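Local coordinates for protein deseasin MCP-01 (PDB 3VV3) that degrades collagen as a bacterial collagenolytic serine protease of the subtilisin family, at residues Thr107-Asn119 / Val123-Cys135; Gln239-Gly251 / Ala308-Asn320. One frame throughout, in Å; residues are numbered along the deposited sequence.

Contact 1. Residues Thr107-Asn119 / Val123-Cys135; sequences THVSGTIGASGNN and VVGVNHDVSIVGC
I132 projects from strand 131-135 under helix 107-114, its CD1 ending 3.5 Å from S110 O and 4.2 Å from I113 CG2. With CG1 anti to its own carbonyl carbon (chi1 -65°), the longer branch reaches the helix backbone. The two axes run nearly antiparallel, 161° apart, as expected where helix 105-114 leads into strand 131-136 of the beta-alpha-beta unit starting at strand 89-91. V48 of strand 45-50 touches both isoleucines.

I113 O is gripped twice by N127: the backbone N lies at 3.1 Å and ND2 at 3.0 Å, arriving from opposite faces of the carbonyl plane, the N-H...O angle at ND2 being 171°. V126 N binds T112 O beside it at 2.9 Å, and G125 N binds A115 O at 3.0 Å. An alanine at N127 would leave I113 O with the backbone N alone, and the loop would probably be less firmly tied to the helix.

G117 CA sits over one face of the H128 ring, 4.0 Å from its centroid, a CH-pi contact; G117 N also makes a weak bond to H128 O. Amides from residues 125-127 thus answer carbonyls around the helix end, while I132 packs against S110 and I113.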
loop_
_atom_site.group_PDB
_atom_site.type_symbol
_atom_site.label_atom_id
_atom_site.label_comp_id
_atom_site.label_asym_id
_atom_site.label_seq_id
_atom_site.Cartn_x
_atom_site.Cartn_y
_atom_site.Cartn_z
ATOM N N THR A 107 -10.521 2.468 -6.978
ATOM C CA THR A 107 -11.839 2.868 -6.496
ATOM C C THR A 107 -11.699 3.809 -5.312
ATOM O O THR A 107 -12.473 4.759 -5.155
ATOM C CB THR A 107 -12.663 1.640 -6.109
ATOM O OG1 THR A 107 -12.849 0.830 -7.273
ATOM C CG2 THR A 107 -14.038 2.044 -5.538
ATOM N N HIS A 108 -10.690 3.548 -4.490
ATOM C CA HIS A 108 -10.417 4.392 -3.335
ATOM C C HIS A 108 -10.059 5.815 -3.775
ATOM O O HIS A 108 -10.644 6.792 -3.286
ATOM C CB HIS A 108 -9.309 3.770 -2.473
ATOM C CG HIS A 108 -9.242 4.335 -1.087
ATOM N ND1 HIS A 108 -8.575 5.505 -0.794
ATOM C CD2 HIS A 108 -9.764 3.889 0.081
ATOM C CE1 HIS A 108 -8.687 5.758 0.501
ATOM N NE2 HIS A 108 -9.404 4.795 1.053
ATOM N N VAL A 109 -9.117 5.946 -4.707
ATOM C CA VAL A 109 -8.741 7.275 -5.169
ATOM C C VAL A 109 -9.923 7.942 -5.884
ATOM O O VAL A 109 -10.132 9.148 -5.751
ATOM C CB VAL A 109 -7.451 7.284 -6.041
ATOM C CG1 VAL A 109 -6.299 6.619 -5.293
ATOM C CG2 VAL A 109 -7.672 6.597 -7.363
ATOM N N SER A 110 -10.704 7.156 -6.625
ATOM C CA SER A 110 -11.886 7.704 -7.291
ATOM C C SER A 110 -12.884 8.333 -6.312
ATOM O O SER A 110 -13.423 9.416 -6.565
ATOM C CB SER A 110 -12.570 6.638 -8.156
ATOM O OG SER A 110 -11.709 6.209 -9.201
ATOM N N GLY A 111 -13.127 7.657 -5.192
ATOM C CA GLY A 111 -14.041 8.168 -4.174
ATOM C C GLY A 111 -13.572 9.474 -3.548
ATOM O O GLY A 111 -14.375 10.325 -3.175
ATOM N N THR A 112 -12.262 9.647 -3.440
ATOM C CA THR A 112 -11.723 10.897 -2.914
ATOM C C THR A 112 -11.935 12.049 -3.901
ATOM O O THR A 112 -12.271 13.167 -3.519
ATOM C CB THR A 112 -10.236 10.727 -2.548
ATOM O OG1 THR A 112 -10.133 9.779 -1.478
ATOM C CG2 THR A 112 -9.595 12.065 -2.123
ATOM N N ILE A 113 -11.753 11.758 -5.181
ATOM C CA ILE A 113 -12.031 12.724 -6.231
ATOM C C ILE A 113 -13.520 13.062 -6.303
ATOM O O ILE A 113 -13.890 14.235 -6.416
ATOM C CB ILE A 113 -11.586 12.172 -7.606
ATOM C CG1 ILE A 113 -10.054 12.128 -7.689
ATOM C CG2 ILE A 113 -12.164 13.016 -8.749
ATOM C CD1 ILE A 113 -9.552 11.245 -8.822
ATOM N N GLY A 114 -14.369 12.041 -6.228
ATOM C CA GLY A 114 -15.769 12.234 -6.571
ATOM C C GLY A 114 -16.814 11.224 -6.123
ATOM O O GLY A 114 -17.753 10.942 -6.871
ATOM N N ALA A 115 -16.702 10.699 -4.903
ATOM C CA ALA A 115 -17.835 9.965 -4.342
ATOM C C ALA A 115 -19.061 10.892 -4.336
ATOM O O ALA A 115 -18.948 12.067 -4.006
ATOM C CB ALA A 115 -17.532 9.470 -2.926
ATOM N N SER A 116 -20.223 10.358 -4.700
ATOM C CA SER A 116 -21.444 11.165 -4.805
ATOM C C SER A 116 -21.735 11.880 -3.494
ATOM O O SER A 116 -21.710 11.269 -2.432
ATOM C CB SER A 116 -22.641 10.287 -5.195
ATOM O OG SER A 116 -22.484 9.741 -6.491
ATOM N N GLY A 117 -22.001 13.177 -3.562
ATOM C CA GLY A 117 -22.240 13.964 -2.364
ATOM C C GLY A 117 -23.714 14.175 -2.078
ATOM O O GLY A 117 -24.515 14.355 -2.999
ATOM N N ASN A 118 -24.067 14.152 -0.797
ATOM C CA ASN A 118 -25.441 14.404 -0.367
ATOM C C ASN A 118 -26.434 13.389 -0.907
ATOM O O ASN A 118 -27.575 13.735 -1.220
ATOM C CB ASN A 118 -25.879 15.813 -0.770
ATOM C CG ASN A 118 -25.510 16.850 0.266
ATOM O OD1 ASN A 118 -25.046 17.942 -0.069
ATOM N ND2 ASN A 118 -25.713 16.515 1.537
ATOM N N ASN A 119 -26.011 12.135 -1.020
ATOM C CA ASN A 119 -26.932 11.094 -1.462
ATOM C C ASN A 119 -27.272 10.123 -0.333
ATOM O O ASN A 119 -27.819 9.051 -0.565
ATOM C CB ASN A 119 -26.410 10.357 -2.704
ATOM C CG ASN A 119 -25.183 9.525 -2.415
ATOM O OD1 ASN A 119 -24.487 9.764 -1.431
ATOM N ND2 ASN A 119 -24.915 8.541 -3.265
ATOM N N VAL A 123 -19.497 8.148 1.642
ATOM C CA VAL A 123 -18.637 9.310 1.797
ATOM C C VAL A 123 -19.006 10.398 0.782
ATOM O O VAL A 123 -20.130 10.441 0.294
ATOM C CB VAL A 123 -17.148 8.905 1.654
ATOM C CG1 VAL A 123 -16.717 8.080 2.871
ATOM C CG2 VAL A 123 -16.936 8.080 0.391
ATOM N N VAL A 124 -18.065 11.280 0.485
ATOM C CA VAL A 124 -18.250 12.304 -0.536
ATOM C C VAL A 124 -16.870 12.748 -0.992
ATOM O O VAL A 124 -15.942 12.842 -0.186
ATOM C CB VAL A 124 -19.062 13.518 -0.004
ATOM C CG1 VAL A 124 -18.447 14.072 1.287
ATOM C CG2 VAL A 124 -19.155 14.616 -1.047
ATOM N N GLY A 125 -16.718 12.995 -2.286
ATOM C CA GLY A 125 -15.432 13.421 -2.808
ATOM C C GLY A 125 -15.258 14.927 -2.766
ATOM O O GLY A 125 -16.158 15.660 -2.346
ATOM N N VAL A 126 -14.100 15.401 -3.209
ATOM C CA VAL A 126 -13.898 16.841 -3.323
ATOM C C VAL A 126 -14.987 17.417 -4.234
ATOM O O VAL A 126 -15.456 18.540 -4.025
ATOM C CB VAL A 126 -12.507 17.194 -3.893
ATOM C CG1 VAL A 126 -12.340 18.710 -4.004
ATOM C CG2 VAL A 126 -11.396 16.593 -3.025
ATOM N N ASN A 127 -15.374 16.639 -5.243
ATOM C CA ASN A 127 -16.545 16.941 -6.067
ATOM C C ASN A 127 -17.730 16.096 -5.638
ATOM O O ASN A 127 -17.587 14.884 -5.442
ATOM C CB ASN A 127 -16.265 16.650 -7.549
ATOM C CG ASN A 127 -15.090 17.433 -8.084
ATOM O OD1 ASN A 127 -15.248 18.529 -8.615
ATOM N ND2 ASN A 127 -13.896 16.878 -7.931
ATOM N N HIS A 128 -18.902 16.720 -5.493
ATOM C CA HIS A 128 -20.136 15.958 -5.307
ATOM C C HIS A 128 -20.571 15.377 -6.637
ATOM O O HIS A 128 -21.160 14.300 -6.697
ATOM C CB HIS A 128 -21.271 16.852 -4.813
ATOM C CG HIS A 128 -21.059 17.393 -3.440
ATOM N ND1 HIS A 128 -22.105 17.792 -2.631
ATOM C CD2 HIS A 128 -19.929 17.598 -2.726
ATOM C CE1 HIS A 128 -21.622 18.225 -1.481
ATOM N NE2 HIS A 128 -20.307 18.114 -1.510
ATOM N N ASP A 129 -20.297 16.129 -7.698
ATOM C CA ASP A 129 -20.656 15.744 -9.058
ATOM C C ASP A 129 -19.457 15.952 -9.977
ATOM O O ASP A 129 -18.823 17.001 -9.948
ATOM C CB ASP A 129 -21.832 16.590 -9.547
ATOM C CG ASP A 129 -23.058 16.440 -8.665
ATOM O OD1 ASP A 129 -23.712 15.379 -8.728
ATOM O OD2 ASP A 129 -23.353 17.377 -7.901
ATOM N N VAL A 130 -19.154 14.937 -10.778
ATOM C CA VAL A 130 -18.012 14.957 -11.683
ATOM C C VAL A 130 -18.139 13.692 -12.522
ATOM O O VAL A 130 -18.954 12.828 -12.202
ATOM C CB VAL A 130 -16.671 14.970 -10.891
ATOM C CG1 VAL A 130 -16.466 13.641 -10.149
ATOM C CG2 VAL A 130 -15.480 15.288 -11.801
ATOM N N SER A 131 -17.368 13.576 -13.602
ATOM C CA SER A 131 -17.354 12.344 -14.382
ATOM C C SER A 131 -15.976 11.713 -14.290
ATOM O O SER A 131 -14.979 12.356 -14.596
ATOM C CB SER A 131 -17.711 12.599 -15.854
ATOM O OG SER A 131 -19.063 13.014 -15.988
ATOM N N ILE A 132 -15.926 10.463 -13.860
ATOM C CA ILE A 132 -14.659 9.775 -13.696
ATOM C C ILE A 132 -14.524 8.664 -14.724
ATOM O O ILE A 132 -15.346 7.749 -14.760
ATOM C CB ILE A 132 -14.555 9.171 -12.293
ATOM C CG1 ILE A 132 -14.534 10.289 -11.251
ATOM C CG2 ILE A 132 -13.301 8.304 -12.176
ATOM C CD1 ILE A 132 -14.671 9.795 -9.822
ATOM N N VAL A 133 -13.487 8.752 -15.553
ATOM C CA VAL A 133 -13.172 7.689 -16.511
ATOM C C VAL A 133 -11.956 6.906 -16.025
ATOM O O VAL A 133 -10.958 7.487 -15.597
ATOM C CB VAL A 133 -12.917 8.242 -17.946
ATOM C CG1 VAL A 133 -11.964 9.427 -17.927
ATOM C CG2 VAL A 133 -12.399 7.133 -18.871
ATOM N N GLY A 134 -12.046 5.581 -16.071
ATOM C CA GLY A 134 -10.958 4.764 -15.566
ATOM C C GLY A 134 -10.125 4.145 -16.659
ATOM O O GLY A 134 -10.643 3.775 -17.712
ATOM N N CYS A 135 -8.820 4.058 -16.421
ATOM C CA CYS A 135 -7.974 3.171 -17.207
ATOM C C CYS A 135 -7.205 2.285 -16.236
ATOM O O CYS A 135 -6.426 2.768 -15.406
ATOM C CB CYS A 135 -7.013 3.936 -18.120
ATOM S SG CYS A 135 -6.039 2.835 -19.194
HETATM O O HOH W 1 -14.374 10.592 -0.316
HETATM O O HOH W 2 -23.693 12.183 -7.511
HETATM O O HOH W 3 -24.133 13.910 -5.749
HETATM O O HOH W 4 -24.968 16.399 -5.732
#

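Contact 2. Residues Gln239-Gly251 / Ala308-Asn320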
loop_
_atom_site.group_PDB
_atom_site.type_symbol
_atom_site.label_atom_id
_atom_site.label_comp_id
_atom_site.label_asym_id
_atom_site.label_seq_id
_atom_site.Cartn_x
_atom_site.Cartn_y
_atom_site.Cartn_z
ATOM N N GLN A 239 7.419 11.151 0.841
ATOM C CA GLN A 239 8.600 11.685 0.177
ATOM C C GLN A 239 8.384 13.189 -0.034
ATOM O O GLN A 239 7.266 13.691 0.118
ATOM C CB GLN A 239 8.867 10.925 -1.135
ATOM C CG GLN A 239 9.532 9.560 -0.869
ATOM C CD GLN A 239 9.504 8.608 -2.049
ATOM O OE1 GLN A 239 10.080 8.875 -3.114
ATOM N NE2 GLN A 239 8.853 7.476 -1.857
ATOM N N TRP A 240 9.458 13.909 -0.330
ATOM C CA TRP A 240 9.376 15.354 -0.525
ATOM C C TRP A 240 10.424 15.733 -1.559
ATOM O O TRP A 240 11.108 14.865 -2.095
ATOM C CB TRP A 240 9.614 16.104 0.797
ATOM C CG TRP A 240 11.005 15.917 1.338
ATOM C CD1 TRP A 240 12.102 16.694 1.079
ATOM C CD2 TRP A 240 11.453 14.866 2.204
ATOM N NE1 TRP A 240 13.205 16.194 1.738
ATOM C CE2 TRP A 240 12.830 15.075 2.437
ATOM C CE3 TRP A 240 10.823 13.777 2.812
ATOM C CZ2 TRP A 240 13.585 14.228 3.250
ATOM C CZ3 TRP A 240 11.581 12.936 3.622
ATOM C CH2 TRP A 240 12.942 13.170 3.832
ATOM N N GLY A 241 10.538 17.020 -1.866
ATOM C CA GLY A 241 11.566 17.479 -2.787
ATOM C C GLY A 241 11.431 18.970 -3.033
ATOM O O GLY A 241 10.426 19.416 -3.569
ATOM N N LEU A 242 12.442 19.741 -2.640
ATOM C CA LEU A 242 12.382 21.199 -2.771
ATOM C C LEU A 242 12.046 21.649 -4.198
ATOM O O LEU A 242 11.296 22.609 -4.395
ATOM C CB LEU A 242 13.698 21.836 -2.299
ATOM C CG LEU A 242 13.841 23.346 -2.475
ATOM C CD1 LEU A 242 12.800 24.105 -1.658
ATOM C CD2 LEU A 242 15.245 23.777 -2.076
ATOM N N THR A 243 12.579 20.943 -5.189
ATOM C CA THR A 243 12.314 21.292 -6.580
ATOM C C THR A 243 11.456 20.250 -7.296
ATOM O O THR A 243 10.806 20.563 -8.300
ATOM C CB THR A 243 13.621 21.524 -7.375
ATOM O OG1 THR A 243 14.362 20.300 -7.468
ATOM C CG2 THR A 243 14.488 22.592 -6.698
ATOM N N SER A 244 11.440 19.022 -6.778
ATOM C CA SER A 244 10.787 17.915 -7.482
ATOM C C SER A 244 9.397 17.556 -6.945
ATOM O O SER A 244 8.685 16.742 -7.542
ATOM C CB SER A 244 11.686 16.672 -7.483
ATOM O OG SER A 244 11.820 16.143 -6.177
ATOM N N VAL A 245 9.013 18.144 -5.815
ATOM C CA VAL A 245 7.650 17.991 -5.305
ATOM C C VAL A 245 7.056 19.386 -5.100
ATOM O O VAL A 245 7.749 20.301 -4.653
ATOM C CB VAL A 245 7.613 17.164 -3.995
ATOM C CG1 VAL A 245 6.169 17.001 -3.492
ATOM C CG2 VAL A 245 8.255 15.795 -4.222
ATOM N N ASP A 246 5.778 19.554 -5.422
ATOM C CA ASP A 246 5.210 20.900 -5.527
ATOM C C ASP A 246 4.452 21.393 -4.298
ATOM O O ASP A 246 4.556 22.564 -3.929
ATOM C CB ASP A 246 4.301 20.970 -6.758
ATOM C CG ASP A 246 5.050 20.679 -8.036
ATOM O OD1 ASP A 246 6.111 21.314 -8.243
ATOM O OD2 ASP A 246 4.586 19.822 -8.826
ATOM N N MET A 247 3.673 20.510 -3.684
ATOM C CA MET A 247 2.800 20.898 -2.577
ATOM C C MET A 247 2.301 19.646 -1.869
ATOM O O MET A 247 2.609 18.537 -2.290
ATOM C CB MET A 247 1.612 21.717 -3.092
ATOM C CG MET A 247 0.730 20.947 -4.080
ATOM S SD MET A 247 -0.679 21.924 -4.657
ATOM C CE MET A 247 -1.619 22.108 -3.141
ATOM N N GLY A 248 1.522 19.823 -0.806
ATOM C CA GLY A 248 0.995 18.687 -0.068
ATOM C C GLY A 248 -0.519 18.688 0.009
ATOM O O GLY A 248 -1.152 19.707 -0.246
ATOM N N ALA A 249 -1.097 17.541 0.351
ATOM C CA ALA A 249 -2.535 17.413 0.571
ATOM C C ALA A 249 -2.773 16.213 1.491
ATOM O O ALA A 249 -1.891 15.364 1.642
ATOM C CB ALA A 249 -3.286 17.243 -0.760
ATOM N N PRO A 250 -3.959 16.131 2.104
ATOM C CA PRO A 250 -4.222 15.045 3.056
ATOM C C PRO A 250 -4.065 13.637 2.460
ATOM O O PRO A 250 -4.711 13.289 1.455
ATOM C CB PRO A 250 -5.680 15.294 3.470
ATOM C CG PRO A 250 -5.848 16.764 3.317
ATOM C CD PRO A 250 -5.065 17.105 2.066
ATOM N N GLY A 251 -3.228 12.825 3.099
ATOM C CA GLY A 251 -3.038 11.451 2.661
ATOM C C GLY A 251 -2.919 10.435 3.786
ATOM O O GLY A 251 -2.792 9.243 3.527
ATOM N N ALA A 308 5.747 22.450 7.829
ATOM C CA ALA A 308 6.403 21.183 7.515
ATOM C C ALA A 308 6.803 21.072 6.041
ATOM O O ALA A 308 7.836 20.482 5.708
ATOM C CB ALA A 308 5.508 20.009 7.911
ATOM N N LEU A 309 5.986 21.636 5.159
ATOM C CA LEU A 309 6.240 21.543 3.720
ATOM C C LEU A 309 7.176 22.642 3.222
ATOM O O LEU A 309 7.752 22.541 2.139
ATOM C CB LEU A 309 4.922 21.566 2.941
ATOM C CG LEU A 309 3.975 20.405 3.274
ATOM C CD1 LEU A 309 2.581 20.689 2.745
ATOM C CD2 LEU A 309 4.504 19.084 2.735
ATOM N N ASN A 310 7.335 23.689 4.024
ATOM C CA ASN A 310 8.241 24.776 3.677
ATOM C C ASN A 310 9.684 24.300 3.576
ATOM O O ASN A 310 10.218 23.705 4.512
ATOM C CB ASN A 310 8.137 25.903 4.706
ATOM C CG ASN A 310 9.055 27.070 4.386
ATOM O OD1 ASN A 310 10.135 27.204 4.960
ATOM N ND2 ASN A 310 8.634 27.907 3.453
ATOM N N GLY A 311 10.314 24.568 2.437
ATOM C CA GLY A 311 11.686 24.155 2.209
ATOM C C GLY A 311 11.790 22.712 1.745
ATOM O O GLY A 311 12.879 22.229 1.427
ATOM N N LYS A 312 10.655 22.021 1.697
ATOM C CA LYS A 312 10.645 20.622 1.275
ATOM C C LYS A 312 9.780 20.397 0.028
ATOM O O LYS A 312 9.617 19.268 -0.425
ATOM C CB LYS A 312 10.172 19.723 2.416
ATOM C CG LYS A 312 11.084 19.771 3.640
ATOM C CD LYS A 312 10.498 18.957 4.770
ATOM C CE LYS A 312 11.375 19.034 6.017
ATOM N NZ LYS A 312 12.676 18.349 5.813
ATOM N N THR A 313 9.223 21.482 -0.502
ATOM C CA THR A 313 8.400 21.458 -1.706
ATOM C C THR A 313 8.558 22.811 -2.372
ATOM O O THR A 313 9.051 23.750 -1.744
ATOM C CB THR A 313 6.903 21.253 -1.388
ATOM O OG1 THR A 313 6.443 22.262 -0.474
ATOM C CG2 THR A 313 6.643 19.866 -0.791
ATOM N N VAL A 314 8.140 22.938 -3.628
ATOM C CA VAL A 314 8.289 24.230 -4.297
ATOM C C VAL A 314 7.448 25.294 -3.585
ATOM O O VAL A 314 7.957 26.354 -3.212
ATOM C CB VAL A 314 7.899 24.172 -5.799
ATOM C CG1 VAL A 314 7.900 25.576 -6.416
ATOM C CG2 VAL A 314 8.847 23.258 -6.572
ATOM N N ALA A 315 6.166 25.006 -3.388
ATOM C CA ALA A 315 5.230 26.009 -2.884
ATOM C C ALA A 315 5.182 26.099 -1.367
ATOM O O ALA A 315 4.813 27.139 -0.821
ATOM C CB ALA A 315 3.820 25.758 -3.439
ATOM N N GLY A 316 5.538 25.011 -0.688
ATOM C CA GLY A 316 5.464 24.968 0.762
ATOM C C GLY A 316 4.048 25.128 1.288
ATOM O O GLY A 316 3.840 25.582 2.411
ATOM N N THR A 317 3.063 24.755 0.474
ATOM C CA THR A 317 1.674 24.884 0.877
ATOM C C THR A 317 0.944 23.545 0.921
ATOM O O THR A 317 1.342 22.579 0.269
ATOM C CB THR A 317 0.900 25.788 -0.086
ATOM O OG1 THR A 317 0.997 25.241 -1.406
ATOM C CG2 THR A 317 1.474 27.209 -0.080
ATOM N N ARG A 318 -0.131 23.520 1.695
ATOM C CA ARG A 318 -1.033 22.389 1.763
ATOM C C ARG A 318 -2.337 22.800 1.092
ATOM O O ARG A 318 -2.846 23.889 1.341
ATOM C CB ARG A 318 -1.278 21.994 3.226
ATOM C CG ARG A 318 -2.088 20.710 3.404
ATOM C CD ARG A 318 -3.570 20.982 3.636
ATOM N NE ARG A 318 -3.775 21.715 4.888
ATOM C CZ ARG A 318 -4.336 22.916 4.977
ATOM N NH1 ARG A 318 -4.787 23.531 3.885
ATOM N NH2 ARG A 318 -4.461 23.497 6.167
ATOM N N LEU A 319 -2.860 21.921 0.236
ATOM C CA LEU A 319 -4.063 22.197 -0.557
ATOM C C LEU A 319 -5.181 22.898 0.211
ATOM O O LEU A 319 -5.551 22.490 1.312
ATOM C CB LEU A 319 -4.606 20.892 -1.140
ATOM C CG LEU A 319 -5.880 20.957 -1.985
ATOM C CD1 LEU A 319 -5.646 21.710 -3.287
ATOM C CD2 LEU A 319 -6.382 19.536 -2.246
ATOM N N ASN A 320 -5.734 23.946 -0.391
ATOM C CA ASN A 320 -6.944 24.555 0.131
ATOM C C ASN A 320 -7.885 24.852 -1.023
ATOM O O ASN A 320 -7.661 25.785 -1.791
ATOM C CB ASN A 320 -6.636 25.837 0.906
ATOM C CG ASN A 320 -7.856 26.363 1.632
ATOM O OD1 ASN A 320 -8.918 26.539 1.032
ATOM N ND2 ASN A 320 -7.724 26.576 2.939
#
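K312 places its ammonium over the indole of W240, a cation-pi contact in which NZ stands 4.8 Å from the centroid of the five-membered ring and 19° off its normal. Its chain runs extended until a bend at the last torsion (chi4 -68°) sets NZ there, while K312 CB meets W240 CD1 obliquely at 3.8 Å. Next to this pair, G241 N binds K312 O at 2.8 Å.

The next residues interlock through backbone. V314 N lies in the carbonyl plane of V245 O at 2.9 Å, and A315 N binds D246 O. T313 CA points its hydrogen at G241 O and also approaches V245 O. T313 OG1 steadies the turn from inside: it donates to L309 O at 2.9 Å, from above the carbonyl plane, and accepts from G316 N, an ST motif.

Farther on, the two segments run in the same direction, and G248 forms a single parallel bridge with R318. G248 N reaches T317 O at 3.0 Å and G248 O receives L319 N at 2.8 Å. Any CB on G248 would collide with L309 CD1. L319 CB is touched by A249 CB and by M247 CE, the latter at 3.8 Å after the methionine bends at its third torsion. L319 also touches H275 and A279 of helix 269-284.

R318 ends in salt bridges with D304 and D232, and gives NH1 to L319 O above its carbonyl plane. Five backbone bonds thus fasten segment 308-320 to 239-251, a cation-pi contact adds to them, and R318 is paired with carboxylates outside both segments, so its charge is probably balanced.

Contacts 1 and 2 lie on opposite sides of the chain's centre, about 24 Å apart between centres and about 6 Å between nearest atoms, without touching. Both engage the same seven-stranded parallel sheet: contact 1 through strand 131-136, next to one edge, and contact 2 through strand 247-250, at the other edge. Helix 269-284 bridges them, since H275 meets T112 of contact 1 and both A249 and L319 of contact 2. S270, on this helix, and H105, on helix 105-114, probably form the catalytic triad with D50, as in subtilisins; S110 lies near it without touching. Calcium is closer to contact 2, about 6 Å from the R318 side chain against about 13 Å from V126.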